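Local coordinates for protein Clp gene regulator (ClgR) (PDB 3F51) that probably binds regulatory DNA through a helix-turn-helix domain and activates transcription, presumably of clp genes, at residues Glu27-Ala32 and Ile89-Ser94; Ala32-Arg37 and Glu60-Arg65. One frame throughout, in Å; residues are numbered along the deposited sequence.

Contact 1. Residues Glu27-Ala32 and Ile89-Ser94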
# COMPACT_ATOMS: atom_id res chain seq x y z
N GLU A 27 2.69 8.54 -1.53
CA GLU A 27 1.86 9.76 -1.67
C GLU A 27 0.38 9.46 -1.41
O GLU A 27 -0.33 10.15 -0.66
CB GLU A 27 2.07 10.44 -3.04
N ALA A 28 -0.08 8.40 -2.03
CA ALA A 28 -1.43 7.90 -1.83
C ALA A 28 -1.70 7.48 -0.37
O ALA A 28 -2.73 7.84 0.19
CB ALA A 28 -1.63 6.66 -2.78
N LEU A 29 -0.81 6.70 0.24
CA LEU A 29 -1.02 6.28 1.63
C LEU A 29 -0.95 7.48 2.57
O LEU A 29 -1.72 7.58 3.52
CB LEU A 29 0.03 5.26 2.09
CG LEU A 29 0.00 3.87 1.53
CD1 LEU A 29 1.35 3.25 1.92
CD2 LEU A 29 -1.18 3.13 2.14
N GLY A 30 -0.05 8.43 2.27
CA GLY A 30 0.05 9.61 3.13
C GLY A 30 -1.23 10.41 3.12
O GLY A 30 -1.72 10.82 4.20
N ALA A 31 -1.77 10.66 1.93
CA ALA A 31 -3.04 11.40 1.81
C ALA A 31 -4.19 10.63 2.47
O ALA A 31 -5.06 11.26 3.07
CB ALA A 31 -3.38 11.68 0.32
N ALA A 32 -4.21 9.30 2.31
CA ALA A 32 -5.26 8.47 2.92
C ALA A 32 -5.19 8.55 4.46
O ALA A 32 -6.21 8.68 5.14
CB ALA A 32 -5.11 7.03 2.52
N ILE A 89 -7.38 0.62 0.53
CA ILE A 89 -8.46 0.82 -0.43
C ILE A 89 -8.64 2.30 -0.67
O ILE A 89 -8.79 2.75 -1.82
CB ILE A 89 -9.78 0.15 0.06
CG1 ILE A 89 -9.63 -1.39 0.04
CG2 ILE A 89 -10.94 0.59 -0.81
CD1 ILE A 89 -9.44 -2.06 -1.39
N GLU A 90 -8.62 3.08 0.40
CA GLU A 90 -8.63 4.52 0.25
C GLU A 90 -7.51 5.04 -0.68
O GLU A 90 -7.77 5.83 -1.57
CB GLU A 90 -8.51 5.19 1.63
CG GLU A 90 -8.52 6.74 1.56
CD GLU A 90 -9.86 7.39 1.33
OE1 GLU A 90 -9.88 8.64 1.16
OE2 GLU A 90 -10.89 6.70 1.34
N ALA A 91 -6.27 4.60 -0.42
CA ALA A 91 -5.14 4.97 -1.21
C ALA A 91 -5.30 4.54 -2.67
O ALA A 91 -4.94 5.27 -3.59
CB ALA A 91 -3.83 4.34 -0.60
N ALA A 92 -5.87 3.37 -2.92
CA ALA A 92 -5.93 2.87 -4.28
C ALA A 92 -7.01 3.65 -5.04
O ALA A 92 -6.83 4.01 -6.21
CB ALA A 92 -6.25 1.42 -4.28
N GLY A 93 -8.10 3.95 -4.35
CA GLY A 93 -9.19 4.71 -4.93
C GLY A 93 -8.69 6.10 -5.30
O GLY A 93 -9.01 6.61 -6.41
N SER A 94 -7.93 6.73 -4.42
CA SER A 94 -7.48 8.08 -4.73
C SER A 94 -6.36 8.11 -5.78
O SER A 94 -6.27 9.07 -6.57
CB SER A 94 -7.11 8.85 -3.45
OG SER A 94 -5.85 8.39 -3.03

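Contact 2. Residues Ala32-Arg37 and Glu60-Arg65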
# COMPACT_ATOMS: atom_id res chain seq x y z
N ALA A 32 -4.21 9.30 2.31
CA ALA A 32 -5.26 8.47 2.92
C ALA A 32 -5.19 8.55 4.46
O ALA A 32 -6.21 8.68 5.14
CB ALA A 32 -5.11 7.03 2.52
N LEU A 33 -3.98 8.43 4.99
CA LEU A 33 -3.74 8.56 6.42
C LEU A 33 -4.20 9.91 6.95
O LEU A 33 -4.82 9.99 8.01
CB LEU A 33 -2.27 8.33 6.75
CG LEU A 33 -1.87 6.85 6.71
CD1 LEU A 33 -0.33 6.71 6.93
CD2 LEU A 33 -2.69 6.08 7.78
N ARG A 34 -3.91 10.95 6.20
CA ARG A 34 -4.31 12.30 6.53
C ARG A 34 -5.86 12.41 6.59
O ARG A 34 -6.41 13.00 7.52
CB ARG A 34 -3.65 13.29 5.56
CG ARG A 34 -4.28 14.71 5.44
CD ARG A 34 -3.80 15.68 6.48
NE ARG A 34 -4.86 16.64 6.91
CZ ARG A 34 -4.75 17.97 6.85
NH1 ARG A 34 -5.75 18.74 7.26
NH2 ARG A 34 -3.63 18.54 6.41
N SER A 35 -6.54 11.81 5.63
CA SER A 35 -8.01 11.83 5.57
C SER A 35 -8.61 11.08 6.73
O SER A 35 -9.59 11.56 7.33
CB SER A 35 -8.53 11.21 4.27
OG SER A 35 -8.05 12.03 3.21
N PHE A 36 -8.04 9.93 7.07
CA PHE A 36 -8.55 9.15 8.20
C PHE A 36 -8.35 9.95 9.48
O PHE A 36 -9.22 9.94 10.33
CB PHE A 36 -7.88 7.77 8.32
CG PHE A 36 -8.52 6.70 7.44
CD1 PHE A 36 -8.38 6.73 6.06
CD2 PHE A 36 -9.30 5.68 8.02
CE1 PHE A 36 -8.98 5.74 5.24
CE2 PHE A 36 -9.91 4.69 7.23
CZ PHE A 36 -9.74 4.72 5.82
N ARG A 37 -7.21 10.64 9.60
CA ARG A 37 -6.88 11.39 10.82
C ARG A 37 -7.82 12.56 10.98
O ARG A 37 -8.33 12.82 12.07
CB ARG A 37 -5.44 11.92 10.78
CG ARG A 37 -5.07 12.73 11.99
CD ARG A 37 -3.60 13.06 12.07
NE ARG A 37 -3.14 13.95 11.01
CZ ARG A 37 -3.51 15.22 10.84
NH1 ARG A 37 -4.36 15.82 11.66
NH2 ARG A 37 -2.98 15.90 9.83
N GLU A 60 5.72 14.41 7.36
CA GLU A 60 6.38 14.12 6.12
C GLU A 60 5.76 12.89 5.43
O GLU A 60 5.62 12.85 4.18
CB GLU A 60 7.87 13.92 6.39
CG GLU A 60 8.56 15.25 6.63
CD GLU A 60 8.64 16.12 5.36
OE1 GLU A 60 9.48 15.80 4.49
OE2 GLU A 60 7.85 17.11 5.25
N LEU A 61 5.41 11.90 6.23
CA LEU A 61 4.71 10.72 5.77
C LEU A 61 3.39 11.11 5.09
O LEU A 61 3.14 10.71 3.94
CB LEU A 61 4.49 9.72 6.91
CG LEU A 61 3.45 8.60 6.68
CD1 LEU A 61 3.91 7.67 5.56
CD2 LEU A 61 3.20 7.81 7.91
N GLU A 62 2.60 11.96 5.76
CA GLU A 62 1.34 12.41 5.20
C GLU A 62 1.51 13.16 3.86
O GLU A 62 0.64 13.10 3.00
CB GLU A 62 0.52 13.27 6.20
CG GLU A 62 -0.06 12.45 7.41
CD GLU A 62 -1.01 13.28 8.35
OE1 GLU A 62 -1.10 14.53 8.19
OE2 GLU A 62 -1.65 12.69 9.27
N ARG A 63 2.63 13.86 3.71
CA ARG A 63 2.92 14.65 2.53
C ARG A 63 3.57 13.82 1.41
O ARG A 63 3.99 14.36 0.40
CB ARG A 63 3.80 15.85 2.92
CG ARG A 63 3.03 16.83 3.78
CD ARG A 63 3.97 17.83 4.40
NE ARG A 63 3.44 19.17 4.23
CZ ARG A 63 3.27 19.78 3.05
NH1 ARG A 63 3.56 19.16 1.90
NH2 ARG A 63 2.78 21.02 3.01
N GLY A 64 3.64 12.51 1.58
CA GLY A 64 4.25 11.64 0.56
C GLY A 64 5.76 11.72 0.45
O GLY A 64 6.34 11.29 -0.56
N ARG A 65 6.42 12.21 1.51
CA ARG A 65 7.86 12.40 1.48
C ARG A 65 8.69 11.34 2.25
O ARG A 65 9.93 11.45 2.34
CB ARG A 65 8.19 13.83 1.95
CG ARG A 65 7.55 14.92 1.08
CD ARG A 65 7.88 16.34 1.57
NE ARG A 65 8.52 17.09 0.49
CZ ARG A 65 9.84 17.14 0.30
NH1 ARG A 65 10.33 17.84 -0.72
NH2 ARG A 65 10.67 16.50 1.12

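Contact 1. Residues Glu27-Ala32 and Ile89-Ser94
Ala91 packs its methyl group against the turn of helix 25-40 that carries Ala28, Leu29 and Ala32, and the contact is almost wholly apolar. Ala91 CB lies 3.9 Å from Ala28 CB and 4.3 Å from Ala32 CB, so it sits between two methyls one helical turn apart. Leu29 starts out pointing away from helix 84-111, but with CG beside its own backbone N (chi1 -71°) the side chain returns far enough for CD2 to meet Ala91 CB at 4.0 Å. The same methyl rests on backbone too, with Ala91 CB 3.8 Å from Ala28 O. At the margin, Glu90 adds the aliphatic part of its chain: its CG, anti to the backbone N, lies 3.6 Å from Ala32 CB, while the bend at chi2 (76°) turns the carboxylate away from Ala32 CB, OE1 on the Ser35 side. No hydrogen bond crosses; Ser94 OG makes a weak 3.3 Å bond back to Ala91 O. Small residues let the backbones come close, 4.8 Å between Ala28 CA and Ala91 CA, and the axes of the two short segments approach to 8.2 Å, their N-to-C directions 118° apart. Val87, Leu88 and Met95 extend the same seam along helix 84-111. It is an alanine-rich helix-helix packing that fastens the first helix of the helix-turn-helix domain to the long C-terminal helix, whose Ile89 and Ala92 also pack on the second subunit.

Contact 2. Residues Ala32-Arg37 and Glu60-Arg65
Arg37 and Glu62 form a two-bond salt bridge inside the XRE-type helix-turn-helix domain, tying its first helix, 25-40, to the C-terminal end of helix 55-62. The two side chains meet at about a right angle, yet their flat groups are nearly coplanar, 9° apart. The guanidinium presents its NE side: Arg37 NE donates to Glu62 OE2 at 2.6 Å, and Arg37 NH2 donates to Glu62 OE1 at 2.8 Å. Both bonds are nearly straight, and both oxygens accept through their syn lone pairs, which fixes the rotation of the carboxylate. Arg37 reaches it extended through chi1 and chi2 and bent at chi3 (66°); its remaining nitrogen, NH1, bonds to Val42 O, so the guanidinium is held from a second direction. Leu44 of helix 44-51 packs against both partners. Arg34 crosses Glu62 at about a right angle, its CD 3.4 Å from Glu62 OE1; the guanidinium lies farther on, beyond salt-bridge distance and tilted 29° from the carboxylate plane, though it would probably still favour the ionised glutamate. On the buried side, Leu33 CD1 meets Leu61 CD2 at 3.8 Å, the two side chains set obliquely. Leu33 also packs on Leu73, Val76 and Cys77 of helix 70-79. Just past Glu62 the helix ends in a Schellman motif with Gly64 at the positive-phi position, where Arg65 N bonds to Glu60 O at 2.9 Å and Gly64 N to Leu61 O at 3.0 Å.

How the contacts relate
Both contacts are built on helix 25-40, and their centres lie about 9 Å apart, each about 4 Å from the centre of the chain. Ala32 belongs to both segments of that helix. Along the chain, 60-65 falls between 27-32 and 89-94, which nests contact 2 inside the loop closed by contact 1. The two also meet directly, where Glu90 CB packs 3.7 Å from Phe36 CE1. One helix thus joins helix 55-62, inside the helix-turn-helix domain, to helix 84-111, which reaches the second subunit. This continuous packing is consistent with the probable DNA-binding domain being linked by packing to the helix that touches the second subunit.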